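Local coordinates for proteasome accessory factor B/C (PafBC) (Paenarthrobacter aurescens, PDB 6SJ9), which probably regulates transcription in the bacterial DNA damage response, combining winged helix-turn-helix regions with WYL and WCX domains, at residues V244-L249 against R277-F282; Q287-L292 against A305-A310; Y295-K300 against D656-Q661. All blocks are in the same frame, centred on the assembly; numbering follows the deposited sequence.

Contact 1: V244-L249 against R277-F282; sequences VRQATL and RITVDF
Residues Arg245-Leu249 pair antiparallel with Ile278-Phe282, joining the two central strands of a four-stranded sheet in the first WCX domain. The strand order 2-3-1-4 is that of a ferredoxin-like fold, and this is its pairing of strands 1 and 3. The short segment axes run 4.6 Å apart at closest, with 151° between their directions, so the strands are twisted from strictly antiparallel. Arg245 with Phe282, Ala247 with Val280 and Leu249 with Ile278 are hydrogen-bonded pairs, giving six backbone bonds; Ala247 N reaches Val280 O at 2.8 Å, almost straight.

One face, carrying Ala247, Leu249, Ile278, Val280 and Phe282, is largely apolar, with Arg245 at its end, and packs against helices 257-261, 285-294 and 305-323. Phe282 has CG between its backbone N and carbonyl carbon (chi1 72°), which carries the ring across the strand boundary. Its CE1 sits 3.7 Å from Ala247 CB, and Ala247 N comes to the ring edge in plane. The methyl is small enough to leave room for that ring. Arg245 CB lies over a ring face, 4.1 Å from Phe282 CE1; the chain then bends so that Phe282 CZ lies over one face of the guanidinium, while Arg245 NH2 forms a salt bridge with Glu306. Farther along, the side chains of Leu249 and Val280 cross at about a right angle, with Leu249 CD1 4.0 Å from Val280 CG2.

On the other face, Thr248 turns CG2 over one face of the Arg277 guanidinium, 3.5 Å from Arg277 NH1. Gln246 extends until its NE2 is 3.6 Å from Thr279 CG2.

The chemistry is thus divided: backbone bonds set the register, one face supplies an apolar floor for helices, and threonines, Gln246 and Asp281 make the other polar, buried Thr279 having its hydroxyl satisfied by Thr264 and Ser265.

Contact 2: Q287-L292 against A305-A310; sequences QLAEEL and AELSAA
Leu307 of helix 305-323 projects its forked end against Leu288, Ala289 and Leu292 of helix 285-294, in a buried helix-helix contact of the first WCX domain. The axes come within 8.9 Å and cross at -47°.

Leu307 is the main bump, and the surface formed by Leu288, Ala289 and Leu292 receives its fork. With CG anti to the backbone N (chi1 178°), it sends both methyls toward the other helix. Leu307 CD1 settles against the base of Leu288, 4.0 Å from Leu288 CB, and lies 4.1 Å from Ala289 N. Leu307 CD2 instead presses on the tip of Leu288, 3.5 Å from Leu288 CD2, with Leu292 CD1 at 4.3 Å from the same Leu307 methyl. The side chains of Leu288 and Leu307 therefore pass each other at a slant, branch against branch.

Beside this fork, one turn after Leu307, Ala310 meets Ala289, and their CB atoms touch at 3.5 Å. These two small methyls accompany a separation of 5.8 Å between Ala289 CA and Ala310 CA.

Ala247, Leu249 and Val301 of the sheet close the underside of this leucine cluster. Every touching side chain is aliphatic, so cohesion comes from close fit and exclusion of water, without directional bonding between these two segments.

Contact 3: Y295-K300 against D656-Q661; sequences YGPHVK and DAALVQ
Gly296 and Pro297 pack on Ala657 and Ala658, while Gln661 reaches over to the backbone beyond them, so that the first WCX domain meets residues 656-661, on helix 645-659 of the second and just beyond. Gly296 leaves helical geometry after helix 285-294 with a positive phi of 52°, a conformation that favours glycine, and the proline that follows would crowd a CB there. Its carbonyl carbon C lies 3.5 Å from Ala658 CB.

Pro297 follows as a compact ring. Its CB is 4.0 Å from Ala657 CB, and its CD is 4.1 Å from Ala658 CB; such a ring beside two small methyls suits so close a backbone approach. His298 turns away from the segment yet meets Trp654 of the same helix edge-to-face, and its ND1 is hydrogen-bonded to Asp252.

Val299 contributes its carbonyl rather than its side chain. Gln661, with CG anti to the carbonyl carbon (chi1 -62°) and the chain then extended, carries its amide here: NE2 donates to Val299 O at 2.9 Å, from above the carbonyl plane, and also to Ala658 O at 3.1 Å, this time nearly straight and on a lone pair. Two acceptors thus hold the amide in place, and its OE1 accepts from Arg275 NH2, which may offset the closeness of Pro297 O. Lys300, extended, brings CE to 3.6 Å from Gln661 O.

Around the contact, Val299 turns its side chain onto Leu249 and Ile251 of the adjoining strand 245-252. Ala658 touches both Pro297 and Leu315, so 656-661 abuts the loop leading into strand 299-303 and helix 305-323.

Overall arrangement
Contacts 1 and 2 belong to the sheet and helix layers of one ferredoxin-like WCX domain: their centres lie 11 Å apart, and Phe282 CD1 packs 3.6 Å from Leu288 CD2, bringing sheet and helices together. Contact 3, centred about 18 Å from contact 1 and 13 Å from contact 2, joins this domain to the second WCX domain through segments separated by 355 residues. Strand 299-303 links all three, since it neighbours strand 245-252 and connects the two helices of contact 2 along the chain; Leu292 O lies 3.5 Å from Val299 CG1. The potassium ion is bound by Leu16, Thr18, Ile81, Lys83 and Ser85, none of which belongs to these contacts.

Contact 1: V244-L249 against R277-F282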
loop_
_atom_site.group_PDB
_atom_site.type_symbol
_atom_site.label_atom_id
_atom_site.label_comp_id
_atom_site.label_asym_id
_atom_site.label_seq_id
_atom_site.Cartn_x
_atom_site.Cartn_y
_atom_site.Cartn_z
ATOM N N VAL A 244 3.358 21.850 13.671
ATOM C CA VAL A 244 3.262 20.577 14.391
ATOM C C VAL A 244 2.601 20.756 15.757
ATOM O O VAL A 244 3.218 21.265 16.696
ATOM C CB VAL A 244 4.637 19.910 14.505
ATOM C CG1 VAL A 244 5.056 19.406 13.143
ATOM C CG2 VAL A 244 5.637 20.917 14.976
ATOM N N ARG A 245 1.336 20.359 15.873
ATOM C CA ARG A 245 0.534 20.459 17.091
ATOM C C ARG A 245 0.591 19.151 17.888
ATOM O O ARG A 245 1.083 18.135 17.403
ATOM C CB ARG A 245 -0.911 20.842 16.740
ATOM C CG ARG A 245 -1.046 22.262 16.139
ATOM C CD ARG A 245 -2.069 22.328 14.980
ATOM N NE ARG A 245 -3.441 22.227 15.472
ATOM C CZ ARG A 245 -4.528 22.304 14.711
ATOM N NH1 ARG A 245 -4.419 22.491 13.399
ATOM N NH2 ARG A 245 -5.728 22.193 15.266
ATOM N N GLN A 246 0.131 19.204 19.145
ATOM C CA GLN A 246 0.155 18.071 20.071
ATOM C C GLN A 246 -1.247 17.615 20.447
ATOM O O GLN A 246 -2.083 18.430 20.843
ATOM C CB GLN A 246 0.895 18.409 21.362
ATOM C CG GLN A 246 0.951 17.252 22.366
ATOM C CD GLN A 246 1.945 17.490 23.524
ATOM O OE1 GLN A 246 3.167 17.445 23.342
ATOM N NE2 GLN A 246 1.406 17.759 24.713
ATOM N N ALA A 247 -1.496 16.312 20.310
ATOM C CA ALA A 247 -2.745 15.676 20.700
ATOM C C ALA A 247 -2.576 14.910 22.013
ATOM O O ALA A 247 -1.510 14.359 22.291
ATOM C CB ALA A 247 -3.216 14.725 19.593
ATOM N N THR A 248 -3.646 14.863 22.812
ATOM C CA THR A 248 -3.671 14.119 24.070
ATOM C C THR A 248 -4.762 13.058 23.966
ATOM O O THR A 248 -5.939 13.381 23.747
ATOM C CB THR A 248 -3.911 15.043 25.263
ATOM O OG1 THR A 248 -2.991 16.141 25.204
ATOM C CG2 THR A 248 -3.670 14.305 26.574
ATOM N N LEU A 249 -4.366 11.792 24.095
ATOM C CA LEU A 249 -5.241 10.670 23.807
ATOM C C LEU A 249 -5.248 9.702 24.978
ATOM O O LEU A 249 -4.209 9.456 25.603
ATOM C CB LEU A 249 -4.793 9.941 22.535
ATOM C CG LEU A 249 -4.569 10.800 21.292
ATOM C CD1 LEU A 249 -4.047 9.914 20.154
ATOM C CD2 LEU A 249 -5.826 11.580 20.865
ATOM N N ARG A 277 -2.554 7.234 28.846
ATOM C CA ARG A 277 -2.683 8.583 28.322
ATOM C C ARG A 277 -1.399 8.886 27.561
ATOM O O ARG A 277 -0.324 8.946 28.160
ATOM C CB ARG A 277 -2.932 9.575 29.464
ATOM C CG ARG A 277 -3.083 11.024 29.073
ATOM C CD ARG A 277 -3.148 11.879 30.327
ATOM N NE ARG A 277 -3.460 13.286 30.066
ATOM C CZ ARG A 277 -2.574 14.277 30.012
ATOM N NH1 ARG A 277 -2.991 15.519 29.782
ATOM N NH2 ARG A 277 -1.280 14.034 30.177
ATOM N N ILE A 278 -1.510 9.100 26.248
ATOM C CA ILE A 278 -0.346 9.403 25.426
ATOM C C ILE A 278 -0.541 10.751 24.756
ATOM O O ILE A 278 -1.660 11.238 24.586
ATOM C CB ILE A 278 -0.066 8.332 24.349
ATOM C CG1 ILE A 278 -1.224 8.265 23.342
ATOM C CG2 ILE A 278 0.219 7.015 24.970
ATOM C CD1 ILE A 278 -0.920 7.416 22.109
ATOM N N THR A 279 0.577 11.315 24.314
ATOM C CA THR A 279 0.597 12.481 23.452
ATOM C C THR A 279 1.228 12.083 22.128
ATOM O O THR A 279 2.120 11.230 22.086
ATOM C CB THR A 279 1.379 13.648 24.097
ATOM O OG1 THR A 279 2.626 13.168 24.618
ATOM C CG2 THR A 279 0.604 14.244 25.262
ATOM N N VAL A 280 0.685 12.616 21.034
ATOM C CA VAL A 280 1.207 12.358 19.705
ATOM C C VAL A 280 1.237 13.683 18.953
ATOM O O VAL A 280 0.430 14.590 19.204
ATOM C CB VAL A 280 0.404 11.300 18.922
ATOM C CG1 VAL A 280 0.304 10.016 19.693
ATOM C CG2 VAL A 280 -0.966 11.824 18.548
ATOM N N ASP A 281 2.216 13.810 18.071
ATOM C CA ASP A 281 2.329 14.983 17.228
ATOM C C ASP A 281 1.557 14.749 15.948
ATOM O O ASP A 281 1.640 13.676 15.350
ATOM C CB ASP A 281 3.792 15.291 16.911
ATOM C CG ASP A 281 4.580 15.749 18.142
ATOM O OD1 ASP A 281 4.030 16.557 18.924
ATOM O OD2 ASP A 281 5.728 15.288 18.335
ATOM N N PHE A 282 0.822 15.771 15.521
ATOM C CA PHE A 282 0.143 15.735 14.236
ATOM C C PHE A 282 0.182 17.150 13.689
ATOM O O PHE A 282 0.394 18.109 14.439
ATOM C CB PHE A 282 -1.298 15.242 14.370
ATOM C CG PHE A 282 -2.214 16.247 15.031
ATOM C CD1 PHE A 282 -2.190 16.424 16.397
ATOM C CD2 PHE A 282 -3.132 16.980 14.282
ATOM C CE1 PHE A 282 -3.032 17.343 17.009
ATOM C CE2 PHE A 282 -3.991 17.889 14.889
ATOM C CZ PHE A 282 -3.942 18.072 16.248
#

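Contact 2: Q287-L292 against A305-A310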
loop_
_atom_site.group_PDB
_atom_site.type_symbol
_atom_site.label_atom_id
_atom_site.label_comp_id
_atom_site.label_asym_id
_atom_site.label_seq_id
_atom_site.Cartn_x
_atom_site.Cartn_y
_atom_site.Cartn_z
ATOM N N GLN A 287 -6.584 14.633 9.206
ATOM C CA GLN A 287 -5.854 13.400 8.972
ATOM C C GLN A 287 -5.814 12.541 10.229
ATOM O O GLN A 287 -6.105 11.337 10.164
ATOM C CB GLN A 287 -4.446 13.703 8.492
ATOM C CG GLN A 287 -3.842 12.488 7.876
ATOM C CD GLN A 287 -2.415 12.678 7.529
ATOM O OE1 GLN A 287 -1.940 13.818 7.458
ATOM N NE2 GLN A 287 -1.715 11.568 7.241
ATOM N N LEU A 288 -5.474 13.148 11.390
ATOM C CA LEU A 288 -5.460 12.392 12.643
ATOM C C LEU A 288 -6.851 11.894 13.013
ATOM O O LEU A 288 -6.996 10.778 13.505
ATOM C CB LEU A 288 -4.896 13.239 13.786
ATOM C CG LEU A 288 -4.706 12.486 15.093
ATOM C CD1 LEU A 288 -3.878 11.233 14.811
ATOM C CD2 LEU A 288 -4.001 13.339 16.151
ATOM N N ALA A 289 -7.887 12.701 12.772
ATOM C CA ALA A 289 -9.232 12.296 13.184
ATOM C C ALA A 289 -9.714 11.081 12.403
ATOM O O ALA A 289 -10.379 10.197 12.966
ATOM C CB ALA A 289 -10.234 13.444 13.017
ATOM N N GLU A 290 -9.415 11.029 11.105
ATOM C CA GLU A 290 -9.773 9.847 10.337
ATOM C C GLU A 290 -9.074 8.625 10.901
ATOM O O GLU A 290 -9.689 7.581 11.062
ATOM C CB GLU A 290 -9.445 10.037 8.854
ATOM C CG GLU A 290 -9.842 8.800 8.028
ATOM C CD GLU A 290 -9.658 8.992 6.522
ATOM O OE1 GLU A 290 -9.393 10.124 6.114
ATOM O OE2 GLU A 290 -9.768 8.005 5.749
ATOM N N GLU A 291 -7.794 8.746 11.248
ATOM C CA GLU A 291 -7.102 7.614 11.841
ATOM C C GLU A 291 -7.759 7.212 13.162
ATOM O O GLU A 291 -8.045 6.028 13.396
ATOM C CB GLU A 291 -5.615 7.944 12.058
ATOM C CG GLU A 291 -4.889 6.790 12.743
ATOM C CD GLU A 291 -3.484 7.143 13.185
ATOM O OE1 GLU A 291 -3.028 8.255 12.866
ATOM O OE2 GLU A 291 -2.850 6.334 13.902
ATOM N N LEU A 292 -8.027 8.186 14.027
ATOM C CA LEU A 292 -8.556 7.861 15.354
ATOM C C LEU A 292 -9.982 7.328 15.299
ATOM O O LEU A 292 -10.301 6.367 15.987
ATOM C CB LEU A 292 -8.456 9.077 16.269
ATOM C CG LEU A 292 -7.040 9.596 16.552
ATOM C CD1 LEU A 292 -7.108 10.804 17.465
ATOM C CD2 LEU A 292 -6.153 8.520 17.211
ATOM N N ALA A 305 -9.599 20.507 21.225
ATOM C CA ALA A 305 -11.021 20.425 20.915
ATOM C C ALA A 305 -11.289 20.325 19.419
ATOM O O ALA A 305 -12.278 19.716 19.022
ATOM C CB ALA A 305 -11.754 21.626 21.521
ATOM N N GLU A 306 -10.461 20.946 18.580
ATOM C CA GLU A 306 -10.698 20.849 17.150
ATOM C C GLU A 306 -10.508 19.412 16.670
ATOM O O GLU A 306 -11.251 18.933 15.802
ATOM C CB GLU A 306 -9.771 21.814 16.394
ATOM C CG GLU A 306 -10.254 22.158 14.967
ATOM C CD GLU A 306 -9.143 22.623 13.997
ATOM O OE1 GLU A 306 -7.992 22.846 14.447
ATOM O OE2 GLU A 306 -9.428 22.764 12.773
ATOM N N LEU A 307 -9.547 18.698 17.273
ATOM C CA LEU A 307 -9.337 17.281 16.984
ATOM C C LEU A 307 -10.502 16.435 17.474
ATOM O O LEU A 307 -10.973 15.530 16.777
ATOM C CB LEU A 307 -8.036 16.819 17.649
ATOM C CG LEU A 307 -7.747 15.343 17.452
ATOM C CD1 LEU A 307 -7.659 15.172 15.977
ATOM C CD2 LEU A 307 -6.435 15.018 18.091
ATOM N N SER A 308 -10.928 16.683 18.710
ATOM C CA SER A 308 -12.055 15.968 19.292
ATOM C C SER A 308 -13.321 16.162 18.466
ATOM O O SER A 308 -14.092 15.218 18.254
ATOM C CB SER A 308 -12.256 16.432 20.733
ATOM O OG SER A 308 -13.533 16.067 21.207
ATOM N N ALA A 309 -13.576 17.390 18.024
ATOM C CA ALA A 309 -14.818 17.628 17.301
ATOM C C ALA A 309 -14.805 16.946 15.950
ATOM O O ALA A 309 -15.859 16.538 15.452
ATOM C CB ALA A 309 -15.068 19.128 17.141
ATOM N N ALA A 310 -13.623 16.779 15.359
ATOM C CA ALA A 310 -13.541 16.094 14.073
ATOM C C ALA A 310 -13.820 14.598 14.216
ATOM O O ALA A 310 -14.468 14.004 13.343
ATOM C CB ALA A 310 -12.177 16.352 13.428
#

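Contact 3: Y295-K300 against D656-Q661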
loop_
_atom_site.group_PDB
_atom_site.type_symbol
_atom_site.label_atom_id
_atom_site.label_comp_id
_atom_site.label_asym_id
_atom_site.label_seq_id
_atom_site.Cartn_x
_atom_site.Cartn_y
_atom_site.Cartn_z
ATOM N N TYR A 295 -10.191 3.739 14.964
ATOM C CA TYR A 295 -9.919 2.971 16.170
ATOM C C TYR A 295 -11.139 2.879 17.108
ATOM O O TYR A 295 -11.092 2.132 18.097
ATOM C CB TYR A 295 -8.732 3.575 16.929
ATOM C CG TYR A 295 -7.415 3.606 16.182
ATOM C CD1 TYR A 295 -7.077 2.622 15.263
ATOM C CD2 TYR A 295 -6.523 4.659 16.376
ATOM C CE1 TYR A 295 -5.855 2.671 14.569
ATOM C CE2 TYR A 295 -5.305 4.722 15.706
ATOM C CZ TYR A 295 -4.975 3.734 14.801
ATOM O OH TYR A 295 -3.765 3.844 14.129
ATOM N N GLY A 296 -12.229 3.594 16.812
ATOM C CA GLY A 296 -13.458 3.508 17.586
ATOM C C GLY A 296 -13.353 3.698 19.098
ATOM O O GLY A 296 -12.888 4.730 19.600
ATOM N N PRO A 297 -13.869 2.724 19.861
ATOM C CA PRO A 297 -13.825 2.850 21.326
ATOM C C PRO A 297 -12.441 2.642 21.920
ATOM O O PRO A 297 -12.264 2.930 23.095
ATOM C CB PRO A 297 -14.791 1.761 21.797
ATOM C CG PRO A 297 -14.621 0.698 20.748
ATOM C CD PRO A 297 -14.440 1.428 19.439
ATOM N N HIS A 298 -11.444 2.203 21.151
ATOM C CA HIS A 298 -10.107 2.032 21.711
ATOM C C HIS A 298 -9.402 3.345 22.025
ATOM O O HIS A 298 -8.322 3.316 22.610
ATOM C CB HIS A 298 -9.242 1.220 20.761
ATOM C CG HIS A 298 -9.714 -0.181 20.562
ATOM N ND1 HIS A 298 -10.444 -0.867 21.517
ATOM C CD2 HIS A 298 -9.575 -1.027 19.510
ATOM C CE1 HIS A 298 -10.726 -2.077 21.061
ATOM N NE2 HIS A 298 -10.207 -2.200 19.847
ATOM N N VAL A 299 -9.979 4.486 21.681
ATOM C CA VAL A 299 -9.320 5.769 21.886
ATOM C C VAL A 299 -10.380 6.812 22.184
ATOM O O VAL A 299 -11.496 6.765 21.656
ATOM C CB VAL A 299 -8.441 6.167 20.661
ATOM C CG1 VAL A 299 -9.269 6.281 19.346
ATOM C CG2 VAL A 299 -7.692 7.473 20.926
ATOM N N LYS A 300 -10.018 7.743 23.049
ATOM C CA LYS A 300 -10.761 8.968 23.275
ATOM C C LYS A 300 -9.801 10.133 23.131
ATOM O O LYS A 300 -8.704 10.103 23.696
ATOM C CB LYS A 300 -11.400 9.009 24.683
ATOM C CG LYS A 300 -12.106 10.321 24.978
ATOM C CD LYS A 300 -12.523 10.380 26.453
ATOM C CE LYS A 300 -13.388 11.587 26.788
ATOM N NZ LYS A 300 -13.645 11.685 28.287
ATOM N N ASP A 656 -21.382 3.012 18.360
ATOM C CA ASP A 656 -22.054 3.504 19.563
ATOM C C ASP A 656 -21.118 3.480 20.756
ATOM O O ASP A 656 -21.031 4.458 21.505
ATOM C CB ASP A 656 -23.327 2.705 19.862
ATOM C CG ASP A 656 -24.451 3.014 18.890
ATOM O OD1 ASP A 656 -24.282 3.971 18.094
ATOM O OD2 ASP A 656 -25.490 2.305 18.928
ATOM N N ALA A 657 -20.386 2.379 20.934
ATOM C CA ALA A 657 -19.418 2.335 22.027
ATOM C C ALA A 657 -18.390 3.471 21.898
ATOM O O ALA A 657 -18.025 4.111 22.890
ATOM C CB ALA A 657 -18.739 0.959 22.037
ATOM N N ALA A 658 -17.947 3.763 20.672
ATOM C CA ALA A 658 -17.046 4.890 20.450
ATOM C C ALA A 658 -17.700 6.216 20.826
ATOM O O ALA A 658 -17.062 7.082 21.432
ATOM C CB ALA A 658 -16.595 4.905 18.986
ATOM N N LEU A 659 -18.973 6.397 20.470
ATOM C CA LEU A 659 -19.625 7.681 20.702
ATOM C C LEU A 659 -19.898 7.920 22.182
ATOM O O LEU A 659 -19.756 9.048 22.673
ATOM C CB LEU A 659 -20.927 7.757 19.917
ATOM C CG LEU A 659 -20.809 8.140 18.451
ATOM C CD1 LEU A 659 -22.132 7.868 17.750
ATOM C CD2 LEU A 659 -20.459 9.606 18.349
ATOM N N VAL A 660 -20.296 6.878 22.912
ATOM C CA VAL A 660 -20.633 7.051 24.318
ATOM C C VAL A 660 -19.457 7.528 25.146
ATOM O O VAL A 660 -19.659 7.930 26.285
ATOM C CB VAL A 660 -21.185 5.747 24.934
ATOM C CG1 VAL A 660 -22.415 5.262 24.172
ATOM C CG2 VAL A 660 -20.108 4.678 24.980
ATOM N N GLN A 661 -18.231 7.458 24.624
ATOM C CA GLN A 661 -17.094 8.027 25.343
ATOM C C GLN A 661 -17.205 9.536 25.446
ATOM O O GLN A 661 -16.607 10.129 26.344
ATOM C CB GLN A 661 -15.772 7.686 24.653
ATOM C CG GLN A 661 -15.439 6.220 24.563
ATOM C CD GLN A 661 -14.158 5.978 23.759
ATOM O OE1 GLN A 661 -13.131 5.547 24.311
ATOM N NE2 GLN A 661 -14.209 6.281 22.453
#